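Local structure of glutamate--LysW ligase ArgX (3VPB) at residues B[84-92]-B[125-133]; B[94-103]-B[244-252]. The protein probably catalyses the ATP-dependent joining of glutamate's amino group to the C-terminal glutamate side chain of the carrier protein LysW, for arginine biosynthesis. All coordinates share one frame; numbering follows the deposited sequence.

Contact 1. Residues B[84-92]-B[125-133]; sequences CGDKILTYS and IDKPPIGSW. With ADP (adenosine-5'-diphosphate), chain L; GLU (glutamic acid), chain M; SO4 (sulfate ion), chain P.
Tyr91 meets Lys127 at the hydroxyl end of its ring: NZ makes a weak hydrogen bond to OH, 3.4 Å away, the two side chains crossing at about a right angle; Gln167 is the stronger partner of that hydroxyl. Farther along, the indole of Trp133 has Ser132 OG over the rim of one face and the amino N of the bound glutamate at its edge, in plane. The carboxylate of Asp86 lies beside the Pro129 ring, with Asp86 OD2 3.6 Å from Pro129 CB, while OD2 caps the helix at Leu89 N and OD1 is hydrogen-bonded to Tyr62 of the second subunit. Next to this cap, Lys87 N donates to Pro129 O (2.9 Å, 177°), reaching a lone pair in the carbonyl plane. Lys87 runs extended until a bend at its last torsion (chi4 72°) brings NZ to ADP O1B at 2.9 Å. Lys127 NZ, also held by Asn249 and Gln167, donates to ADP O1A at 2.8 Å and to the adenine N7 at 2.9 Å. The two ammonium groups of this ATP-grasp pocket thus divide the nucleotide between them, and their charge would probably offset that of the diphosphate.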
loop_
_atom_site.group_PDB
_atom_site.type_symbol
_atom_site.label_atom_id
_atom_site.label_comp_id
_atom_site.label_asym_id
_atom_site.label_seq_id
_atom_site.Cartn_x
_atom_site.Cartn_y
_atom_site.Cartn_z
ATOM N N CYS B 84 -6.015 20.039 -12.490
ATOM C CA CYS B 84 -7.374 19.473 -12.568
ATOM C C CYS B 84 -7.430 18.107 -11.927
ATOM O O CYS B 84 -8.464 17.706 -11.411
ATOM C CB CYS B 84 -7.823 19.325 -14.009
ATOM S SG CYS B 84 -8.128 20.840 -14.788
ATOM N N GLY B 85 -6.314 17.392 -11.959
ATOM C CA GLY B 85 -6.239 16.056 -11.341
ATOM C C GLY B 85 -6.142 16.105 -9.826
ATOM O O GLY B 85 -6.156 15.064 -9.155
ATOM N N ASP B 86 -5.978 17.298 -9.275
ATOM C CA ASP B 86 -5.905 17.465 -7.831
ATOM C C ASP B 86 -6.966 18.434 -7.337
ATOM O O ASP B 86 -6.910 19.642 -7.641
ATOM C CB ASP B 86 -4.527 17.946 -7.433
ATOM C CG ASP B 86 -4.308 17.838 -5.943
ATOM O OD1 ASP B 86 -3.469 17.009 -5.565
ATOM O OD2 ASP B 86 -4.994 18.566 -5.165
ATOM N N LYS B 87 -7.954 17.907 -6.614
ATOM C CA LYS B 87 -9.088 18.718 -6.175
ATOM C C LYS B 87 -8.695 19.886 -5.278
ATOM O O LYS B 87 -9.301 20.950 -5.393
ATOM C CB LYS B 87 -10.157 17.868 -5.496
ATOM C CG LYS B 87 -10.842 16.911 -6.469
ATOM C CD LYS B 87 -12.091 16.308 -5.841
ATOM C CE LYS B 87 -12.837 15.431 -6.861
ATOM N NZ LYS B 87 -12.063 14.167 -7.103
ATOM N N ILE B 88 -7.665 19.729 -4.445
ATOM C CA ILE B 88 -7.227 20.849 -3.577
ATOM C C ILE B 88 -6.614 21.967 -4.416
ATOM O O ILE B 88 -6.909 23.152 -4.186
ATOM C CB ILE B 88 -6.279 20.383 -2.432
ATOM C CG1 ILE B 88 -7.053 19.482 -1.462
ATOM C CG2 ILE B 88 -5.606 21.611 -1.710
ATOM C CD1 ILE B 88 -6.177 18.696 -0.486
ATOM N N LEU B 89 -5.784 21.592 -5.391
ATOM C CA LEU B 89 -5.170 22.598 -6.280
ATOM C C LEU B 89 -6.232 23.313 -7.127
ATOM O O LEU B 89 -6.139 24.532 -7.364
ATOM C CB LEU B 89 -4.104 21.941 -7.171
ATOM C CG LEU B 89 -2.973 21.232 -6.412
ATOM C CD1 LEU B 89 -1.958 20.858 -7.434
ATOM C CD2 LEU B 89 -2.366 22.120 -5.306
ATOM N N THR B 90 -7.221 22.550 -7.584
ATOM C CA THR B 90 -8.351 23.104 -8.341
ATOM C C THR B 90 -9.134 24.090 -7.469
ATOM O O THR B 90 -9.393 25.224 -7.878
ATOM C CB THR B 90 -9.290 21.994 -8.848
ATOM O OG1 THR B 90 -8.611 21.219 -9.837
ATOM C CG2 THR B 90 -10.555 22.570 -9.466
ATOM N N TYR B 91 -9.520 23.655 -6.272
ATOM C CA TYR B 91 -10.297 24.543 -5.369
ATOM C C TYR B 91 -9.486 25.794 -5.046
ATOM O O TYR B 91 -10.040 26.897 -4.992
ATOM C CB TYR B 91 -10.687 23.827 -4.067
ATOM C CG TYR B 91 -11.785 22.792 -4.196
ATOM C CD1 TYR B 91 -11.719 21.610 -3.457
ATOM C CD2 TYR B 91 -12.891 22.991 -5.025
ATOM C CE1 TYR B 91 -12.715 20.643 -3.542
ATOM C CE2 TYR B 91 -13.896 22.034 -5.138
ATOM C CZ TYR B 91 -13.808 20.868 -4.386
ATOM O OH TYR B 91 -14.796 19.943 -4.473
ATOM N N SER B 92 -8.167 25.653 -4.846
ATOM C CA SER B 92 -7.341 26.852 -4.590
ATOM C C SER B 92 -7.486 27.940 -5.672
ATOM O O SER B 92 -7.734 29.126 -5.346
ATOM C CB SER B 92 -5.849 26.492 -4.438
ATOM O OG SER B 92 -5.119 27.614 -3.976
ATOM N N ILE B 125 -19.324 15.805 3.451
ATOM C CA ILE B 125 -18.608 14.931 2.517
ATOM C C ILE B 125 -17.110 15.002 2.819
ATOM O O ILE B 125 -16.580 16.049 3.052
ATOM C CB ILE B 125 -18.905 15.354 1.048
ATOM C CG1 ILE B 125 -20.354 14.989 0.713
ATOM C CG2 ILE B 125 -17.864 14.792 0.014
ATOM C CD1 ILE B 125 -20.578 13.537 0.197
ATOM N N ASP B 126 -16.452 13.853 2.873
ATOM C CA ASP B 126 -14.991 13.812 3.037
ATOM C C ASP B 126 -14.457 13.018 1.843
ATOM O O ASP B 126 -14.788 11.853 1.653
ATOM C CB ASP B 126 -14.628 13.135 4.363
ATOM C CG ASP B 126 -13.125 13.077 4.616
ATOM O OD1 ASP B 126 -12.346 13.115 3.635
ATOM O OD2 ASP B 126 -12.715 12.913 5.798
ATOM N N LYS B 127 -13.651 13.664 1.010
ATOM C CA LYS B 127 -13.070 12.969 -0.122
ATOM C C LYS B 127 -11.602 13.346 -0.265
ATOM O O LYS B 127 -11.184 14.412 0.203
ATOM C CB LYS B 127 -13.863 13.247 -1.413
ATOM C CG LYS B 127 -13.816 14.730 -1.832
ATOM C CD LYS B 127 -14.944 15.063 -2.823
ATOM C CE LYS B 127 -14.904 16.550 -3.180
ATOM N NZ LYS B 127 -16.169 16.916 -3.953
ATOM N N PRO B 128 -10.813 12.470 -0.895
ATOM C CA PRO B 128 -9.395 12.811 -1.070
ATOM C C PRO B 128 -9.221 13.728 -2.295
ATOM O O PRO B 128 -10.137 13.801 -3.120
ATOM C CB PRO B 128 -8.735 11.457 -1.329
ATOM C CG PRO B 128 -9.742 10.404 -0.958
ATOM C CD PRO B 128 -11.098 11.048 -1.188
ATOM N N PRO B 129 -8.056 14.372 -2.431
ATOM C CA PRO B 129 -7.813 15.240 -3.575
ATOM C C PRO B 129 -7.595 14.492 -4.880
ATOM O O PRO B 129 -7.778 15.063 -5.939
ATOM C CB PRO B 129 -6.556 16.024 -3.164
ATOM C CG PRO B 129 -5.832 15.133 -2.215
ATOM C CD PRO B 129 -6.942 14.406 -1.466
ATOM N N ILE B 130 -7.174 13.239 -4.805
ATOM C CA ILE B 130 -7.012 12.444 -6.011
ATOM C C ILE B 130 -8.037 11.343 -6.027
ATOM O O ILE B 130 -8.480 10.864 -4.974
ATOM C CB ILE B 130 -5.584 11.861 -6.186
ATOM C CG1 ILE B 130 -5.073 11.228 -4.881
ATOM C CG2 ILE B 130 -4.641 12.929 -6.703
ATOM C CD1 ILE B 130 -3.727 10.526 -5.046
ATOM N N GLY B 131 -8.443 10.978 -7.234
ATOM C CA GLY B 131 -9.426 9.951 -7.431
ATOM C C GLY B 131 -10.414 10.407 -8.479
ATOM O O GLY B 131 -10.452 11.597 -8.855
ATOM N N SER B 132 -11.196 9.452 -8.954
ATOM C CA SER B 132 -12.215 9.684 -9.948
ATOM C C SER B 132 -13.240 8.590 -9.731
ATOM O O SER B 132 -13.049 7.731 -8.866
ATOM C CB SER B 132 -11.576 9.587 -11.340
ATOM O OG SER B 132 -12.506 9.857 -12.360
ATOM N N TRP B 133 -14.320 8.627 -10.503
ATOM C CA TRP B 133 -15.408 7.635 -10.467
ATOM C C TRP B 133 -16.094 7.482 -9.114
ATOM O O TRP B 133 -16.684 6.445 -8.842
ATOM C CB TRP B 133 -14.947 6.269 -10.986
ATOM C CG TRP B 133 -14.422 6.283 -12.397
ATOM C CD1 TRP B 133 -14.879 7.048 -13.452
ATOM C CD2 TRP B 133 -13.367 5.465 -12.925
ATOM N NE1 TRP B 133 -14.162 6.749 -14.588
ATOM C CE2 TRP B 133 -13.239 5.779 -14.298
ATOM C CE3 TRP B 133 -12.527 4.495 -12.374
ATOM C CZ2 TRP B 133 -12.281 5.177 -15.119
ATOM C CZ3 TRP B 133 -11.581 3.890 -13.196
ATOM C CH2 TRP B 133 -11.474 4.231 -14.555
HETATM P PB ADP L . -14.844 12.232 -8.544
HETATM O O1B ADP L . -13.642 12.882 -9.118
HETATM O O2B ADP L . -16.053 12.138 -9.461
HETATM O O3B ADP L . -14.600 10.942 -7.814
HETATM P PA ADP L . -16.518 14.187 -7.195
HETATM O O1A ADP L . -16.063 15.236 -6.185
HETATM O O2A ADP L . -17.057 14.544 -8.562
HETATM O O3A ADP L . -15.263 13.189 -7.316
HETATM O "O5'" ADP L . -17.615 13.302 -6.425
HETATM C "C5'" ADP L . -18.328 12.222 -7.028
HETATM C "C4'" ADP L . -19.811 12.365 -6.743
HETATM O "O4'" ADP L . -19.999 12.498 -5.330
HETATM C "C3'" ADP L . -20.362 13.656 -7.355
HETATM O "O3'" ADP L . -20.840 13.429 -8.686
HETATM C "C2'" ADP L . -21.493 14.010 -6.419
HETATM O "O2'" ADP L . -22.667 13.251 -6.742
HETATM C "C1'" ADP L . -20.981 13.513 -5.093
HETATM N N9 ADP L . -20.343 14.608 -4.338
HETATM C C8 ADP L . -19.017 14.881 -4.229
HETATM N N7 ADP L . -18.854 15.927 -3.407
HETATM C C5 ADP L . -20.072 16.319 -2.984
HETATM C C6 ADP L . -20.610 17.380 -2.124
HETATM N N6 ADP L . -19.769 18.227 -1.502
HETATM N N1 ADP L . -21.959 17.419 -1.908
HETATM C C2 ADP L . -22.807 16.570 -2.499
HETATM N N3 ADP L . -22.368 15.593 -3.334
HETATM C C4 ADP L . -21.041 15.449 -3.598
HETATM N N GLU M . -16.311 9.843 -15.452
HETATM C CA GLU M . -17.686 10.342 -15.718
HETATM C C GLU M . -18.667 9.623 -14.818
HETATM O O GLU M . -19.706 10.223 -14.483
HETATM C CB GLU M . -18.074 10.122 -17.190
HETATM C CG GLU M . -19.365 10.813 -17.593
HETATM C CD GLU M . -19.737 10.594 -19.059
HETATM O OE1 GLU M . -19.531 9.467 -19.577
HETATM O OE2 GLU M . -20.252 11.569 -19.674
HETATM O OXT GLU M . -18.463 8.447 -14.439
HETATM S S SO4 P . -15.484 11.869 -12.702
HETATM O O1 SO4 P . -14.212 11.962 -11.975
HETATM O O2 SO4 P . -15.916 10.484 -12.689
HETATM O O3 SO4 P . -16.547 12.757 -12.179
HETATM O O4 SO4 P . -15.235 12.188 -14.107
HETATM O O HOH W 1 -7.370 12.549 -9.608
HETATM O O HOH W 2 -9.527 14.489 -8.398
HETATM O O HOH W 3 -12.015 12.807 -4.793
#

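Contact 2. Residues B[94-103]-B[244-252]; sequences LYREGIPIPD and KGYVVNELN. With ZN (zinc ion), chain O; MG (magnesium ion), chain N; ADP (adenosine-5'-diphosphate), chain L.
Val248 fills the tight side of this contact, where strand 245-252 backs onto the end of helix 87-96. Its CG1, anti to the backbone N (chi1 -179°), meets Leu94 CD1, the two side chains crossing at about a right angle, and Val248 CG2 lies 3.6 Å from Ile99 CG2. Leu94 CD1 also reaches Leu251 CD1, so one leucine methyl touches two residues of the strand. Approaches are shorter still at the prolines: Pro100 CG comes within 3.2 Å of Tyr246 O. Val247 CG1 presses on Ile101 C at 3.2 Å and on the adjoining Pro102 ring. A single backbone hydrogen bond, Val248 N to Pro100 O (2.9 Å), ties the segments together, its donor tilted 30° from the carbonyl plane. Val248 O, buried here, finds no hydrogen-bond donor; Ile101 CA, with its hydrogen directed at Val248 O, comes to 3.5 Å, and Pro102 CD lies against the oxygen too.

A Schellman motif, with Gly98 as its C-prime residue, ends the helix and turns the chain along the outermost strand of the five-stranded antiparallel ATP-grasp sheet. On that strand Asn249 and Glu250 form a classic beta bulge opposite Asp237, beside the nucleotide. Glu250 OE1 bridges the zinc and magnesium ions, while OE2 and Asn252 OD1 also bind zinc; Asp237 joins at magnesium.

The other end is looser and lies toward solvent. Lys244, bent at chi3 (-83°), turns NZ toward Asp103 OD1 in a 3.5 Å salt bridge, though Glu168 is its stronger partner. A water bridges the gap, accepting from Lys244 NZ and donating to Ile101 O, where the lysine itself does not reach the carbonyl.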
loop_
_atom_site.group_PDB
_atom_site.type_symbol
_atom_site.label_atom_id
_atom_site.label_comp_id
_atom_site.label_asym_id
_atom_site.label_seq_id
_atom_site.Cartn_x
_atom_site.Cartn_y
_atom_site.Cartn_z
ATOM N N LEU B 94 -9.785 28.163 -8.116
ATOM C CA LEU B 94 -11.181 28.607 -8.270
ATOM C C LEU B 94 -11.581 29.582 -7.154
ATOM O O LEU B 94 -12.135 30.660 -7.415
ATOM C CB LEU B 94 -12.128 27.393 -8.293
ATOM C CG LEU B 94 -11.969 26.448 -9.490
ATOM C CD1 LEU B 94 -12.935 25.269 -9.378
ATOM C CD2 LEU B 94 -12.138 27.161 -10.817
ATOM N N TYR B 95 -11.269 29.205 -5.919
ATOM C CA TYR B 95 -11.647 30.006 -4.766
ATOM C C TYR B 95 -11.049 31.388 -4.864
ATOM O O TYR B 95 -11.731 32.375 -4.624
ATOM C CB TYR B 95 -11.260 29.347 -3.430
ATOM C CG TYR B 95 -11.751 30.149 -2.242
ATOM C CD1 TYR B 95 -13.059 30.014 -1.778
ATOM C CD2 TYR B 95 -10.910 31.076 -1.609
ATOM C CE1 TYR B 95 -13.515 30.779 -0.690
ATOM C CE2 TYR B 95 -11.359 31.850 -0.545
ATOM C CZ TYR B 95 -12.653 31.696 -0.096
ATOM O OH TYR B 95 -13.073 32.459 0.961
ATOM N N ARG B 96 -9.760 31.438 -5.178
ATOM C CA ARG B 96 -9.029 32.682 -5.291
ATOM C C ARG B 96 -9.655 33.670 -6.267
ATOM O O ARG B 96 -9.576 34.885 -6.061
ATOM C CB ARG B 96 -7.616 32.365 -5.752
ATOM C CG ARG B 96 -6.621 32.555 -4.683
ATOM C CD ARG B 96 -6.201 34.001 -4.678
ATOM N NE ARG B 96 -5.580 34.341 -5.952
ATOM C CZ ARG B 96 -5.424 35.582 -6.405
ATOM N NH1 ARG B 96 -5.846 36.625 -5.691
ATOM N NH2 ARG B 96 -4.850 35.772 -7.582
ATOM N N GLU B 97 -10.262 33.148 -7.328
ATOM C CA GLU B 97 -10.834 33.987 -8.384
ATOM C C GLU B 97 -12.346 34.198 -8.239
ATOM O O GLU B 97 -12.986 34.744 -9.137
ATOM C CB GLU B 97 -10.549 33.387 -9.748
ATOM C CG GLU B 97 -9.122 32.933 -9.971
ATOM C CD GLU B 97 -8.198 34.046 -10.405
ATOM O OE1 GLU B 97 -7.840 34.893 -9.558
ATOM O OE2 GLU B 97 -7.807 34.055 -11.592
ATOM N N GLY B 98 -12.917 33.780 -7.110
ATOM C CA GLY B 98 -14.326 34.044 -6.820
ATOM C C GLY B 98 -15.327 33.114 -7.498
ATOM O O GLY B 98 -16.512 33.461 -7.627
ATOM N N ILE B 99 -14.873 31.943 -7.937
ATOM C CA ILE B 99 -15.784 30.905 -8.390
ATOM C C ILE B 99 -16.310 30.166 -7.166
ATOM O O ILE B 99 -15.537 29.816 -6.282
ATOM C CB ILE B 99 -15.100 29.947 -9.369
ATOM C CG1 ILE B 99 -14.927 30.618 -10.723
ATOM C CG2 ILE B 99 -15.866 28.625 -9.510
ATOM C CD1 ILE B 99 -16.206 30.725 -11.531
ATOM N N PRO B 100 -17.631 29.935 -7.103
ATOM C CA PRO B 100 -18.188 29.300 -5.910
ATOM C C PRO B 100 -17.821 27.822 -5.906
ATOM O O PRO B 100 -17.869 27.162 -6.954
ATOM C CB PRO B 100 -19.704 29.503 -6.093
ATOM C CG PRO B 100 -19.859 29.512 -7.579
ATOM C CD PRO B 100 -18.690 30.339 -8.045
ATOM N N ILE B 101 -17.362 27.351 -4.749
ATOM C CA ILE B 101 -16.979 25.957 -4.557
ATOM C C ILE B 101 -17.660 25.522 -3.289
ATOM O O ILE B 101 -18.108 26.358 -2.495
ATOM C CB ILE B 101 -15.409 25.799 -4.429
ATOM C CG1 ILE B 101 -14.906 26.501 -3.150
ATOM C CG2 ILE B 101 -14.729 26.259 -5.745
ATOM C CD1 ILE B 101 -13.439 26.191 -2.737
ATOM N N PRO B 102 -17.769 24.204 -3.056
ATOM C CA PRO B 102 -18.404 23.876 -1.778
ATOM C C PRO B 102 -17.594 24.398 -0.597
ATOM O O PRO B 102 -16.363 24.444 -0.663
ATOM C CB PRO B 102 -18.393 22.339 -1.758
ATOM C CG PRO B 102 -18.257 21.939 -3.212
ATOM C CD PRO B 102 -17.373 23.014 -3.819
ATOM N N ASP B 103 -18.269 24.810 0.472
ATOM C CA ASP B 103 -17.547 25.277 1.670
ATOM C C ASP B 103 -16.651 24.157 2.171
ATOM O O ASP B 103 -17.157 23.091 2.494
ATOM C CB ASP B 103 -18.543 25.666 2.753
ATOM C CG ASP B 103 -19.226 26.990 2.472
ATOM O OD1 ASP B 103 -18.777 27.733 1.574
ATOM O OD2 ASP B 103 -20.196 27.300 3.188
ATOM N N LYS B 244 -27.468 28.992 -2.889
ATOM C CA LYS B 244 -26.341 29.612 -3.615
ATOM C C LYS B 244 -26.313 29.378 -5.127
ATOM O O LYS B 244 -25.555 30.036 -5.847
ATOM C CB LYS B 244 -24.998 29.172 -3.011
ATOM C CG LYS B 244 -24.780 29.574 -1.558
ATOM C CD LYS B 244 -23.363 29.219 -1.077
ATOM C CE LYS B 244 -23.221 27.762 -0.627
ATOM N NZ LYS B 244 -21.802 27.486 -0.192
ATOM N N GLY B 245 -27.114 28.434 -5.610
ATOM C CA GLY B 245 -27.147 28.086 -7.018
ATOM C C GLY B 245 -25.991 27.204 -7.419
ATOM O O GLY B 245 -25.674 26.225 -6.729
ATOM N N TYR B 246 -25.355 27.542 -8.539
ATOM C CA TYR B 246 -24.340 26.641 -9.108
ATOM C C TYR B 246 -23.016 26.756 -8.356
ATOM O O TYR B 246 -22.489 27.855 -8.143
ATOM C CB TYR B 246 -24.114 26.896 -10.592
ATOM C CG TYR B 246 -25.335 26.661 -11.457
ATOM C CD1 TYR B 246 -25.968 25.419 -11.461
ATOM C CD2 TYR B 246 -25.842 27.674 -12.277
ATOM C CE1 TYR B 246 -27.102 25.180 -12.263
ATOM C CE2 TYR B 246 -26.977 27.444 -13.093
ATOM C CZ TYR B 246 -27.586 26.194 -13.073
ATOM O OH TYR B 246 -28.688 25.946 -13.850
ATOM N N VAL B 247 -22.486 25.602 -7.988
ATOM C CA VAL B 247 -21.247 25.501 -7.224
ATOM C C VAL B 247 -20.359 24.541 -8.007
ATOM O O VAL B 247 -20.793 23.434 -8.338
ATOM C CB VAL B 247 -21.559 24.956 -5.791
ATOM C CG1 VAL B 247 -20.316 24.851 -4.979
ATOM C CG2 VAL B 247 -22.521 25.873 -5.043
ATOM N N VAL B 248 -19.122 24.943 -8.296
ATOM C CA VAL B 248 -18.208 24.054 -9.027
ATOM C C VAL B 248 -17.573 23.067 -8.058
ATOM O O VAL B 248 -16.956 23.465 -7.052
ATOM C CB VAL B 248 -17.121 24.840 -9.805
ATOM C CG1 VAL B 248 -16.216 23.869 -10.579
ATOM C CG2 VAL B 248 -17.786 25.817 -10.761
ATOM N N ASN B 249 -17.753 21.783 -8.349
ATOM C CA ASN B 249 -17.227 20.721 -7.527
ATOM C C ASN B 249 -15.853 20.215 -7.972
ATOM O O ASN B 249 -15.000 19.918 -7.133
ATOM C CB ASN B 249 -18.238 19.582 -7.518
ATOM C CG ASN B 249 -17.900 18.502 -6.529
ATOM O OD1 ASN B 249 -17.341 18.759 -5.464
ATOM N ND2 ASN B 249 -18.263 17.272 -6.872
ATOM N N GLU B 250 -15.649 20.043 -9.275
ATOM C CA GLU B 250 -14.325 19.633 -9.773
ATOM C C GLU B 250 -14.218 19.845 -11.268
ATOM O O GLU B 250 -15.216 20.112 -11.933
ATOM C CB GLU B 250 -14.013 18.177 -9.450
ATOM C CG GLU B 250 -14.913 17.173 -10.175
ATOM C CD GLU B 250 -14.242 15.824 -10.340
ATOM O OE1 GLU B 250 -14.950 14.845 -10.710
ATOM O OE2 GLU B 250 -12.997 15.757 -10.140
ATOM N N LEU B 251 -13.000 19.712 -11.777
ATOM C CA LEU B 251 -12.752 19.642 -13.209
ATOM C C LEU B 251 -11.967 18.394 -13.492
ATOM O O LEU B 251 -11.308 17.884 -12.600
ATOM C CB LEU B 251 -11.972 20.875 -13.702
ATOM C CG LEU B 251 -12.819 22.154 -13.825
ATOM C CD1 LEU B 251 -12.802 22.948 -12.525
ATOM C CD2 LEU B 251 -12.376 23.012 -14.985
ATOM N N ASN B 252 -12.045 17.870 -14.707
ATOM C CA ASN B 252 -11.313 16.649 -15.028
ATOM C C ASN B 252 -10.516 16.808 -16.304
ATOM O O ASN B 252 -11.032 17.339 -17.296
ATOM C CB ASN B 252 -12.272 15.468 -15.135
ATOM C CG ASN B 252 -13.095 15.255 -13.847
ATOM O OD1 ASN B 252 -12.631 14.616 -12.907
ATOM N ND2 ASN B 252 -14.319 15.788 -13.820
HETATM ZN ZN ZN O . -13.301 13.515 -10.938
HETATM MG MG MG N . -16.782 13.895 -10.403
HETATM P PB ADP L . -14.844 12.232 -8.544
HETATM O O1B ADP L . -13.642 12.882 -9.118
HETATM O O2B ADP L . -16.053 12.138 -9.461
HETATM O O3B ADP L . -14.600 10.942 -7.814
HETATM P PA ADP L . -16.518 14.187 -7.195
HETATM O O1A ADP L . -16.063 15.236 -6.185
HETATM O O2A ADP L . -17.057 14.544 -8.562
HETATM O O3A ADP L . -15.263 13.189 -7.316
HETATM O "O5'" ADP L . -17.615 13.302 -6.425
HETATM C "C5'" ADP L . -18.328 12.222 -7.028
HETATM C "C4'" ADP L . -19.811 12.365 -6.743
HETATM O "O4'" ADP L . -19.999 12.498 -5.330
HETATM C "C3'" ADP L . -20.362 13.656 -7.355
HETATM O "O3'" ADP L . -20.840 13.429 -8.686
HETATM C "C2'" ADP L . -21.493 14.010 -6.419
HETATM O "O2'" ADP L . -22.667 13.251 -6.742
HETATM C "C1'" ADP L . -20.981 13.513 -5.093
HETATM N N9 ADP L . -20.343 14.608 -4.338
HETATM C C8 ADP L . -19.017 14.881 -4.229
HETATM N N7 ADP L . -18.854 15.927 -3.407
HETATM C C5 ADP L . -20.072 16.319 -2.984
HETATM C C6 ADP L . -20.610 17.380 -2.124
HETATM N N6 ADP L . -19.769 18.227 -1.502
HETATM N N1 ADP L . -21.959 17.419 -1.908
HETATM C C2 ADP L . -22.807 16.570 -2.499
HETATM N N3 ADP L . -22.368 15.593 -3.334
HETATM C C4 ADP L . -21.041 15.449 -3.598
HETATM O O HOH W 4 -20.288 28.223 -2.653
HETATM O O HOH W 5 -18.727 13.031 -10.443
HETATM O O HOH W 6 -11.275 12.961 -10.953
#

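Helix 87-96 supplies a segment to both contacts, whose centres lie 12 Å apart and which meet round the ADP. Lys87 NZ of contact 1 forms a salt bridge with Glu250 OE2 of contact 2 at 3.6 Å, so the lysine that holds the beta-phosphate also faces the carboxylate that binds both metal ions. Tyr91 OH approaches Asn249 O at 2.7 Å, a probable but weak hydrogen bond, so the asparagine of contact 2 that helps to place Lys127 touches contact 1 through its backbone as well. Away from the ligand, Thr90 CG2 packs on Leu251 CD1. One helix thereby connects the loop over the phosphates, 128-133, with the metal-binding strand, 245-252, of the ATP-grasp fold.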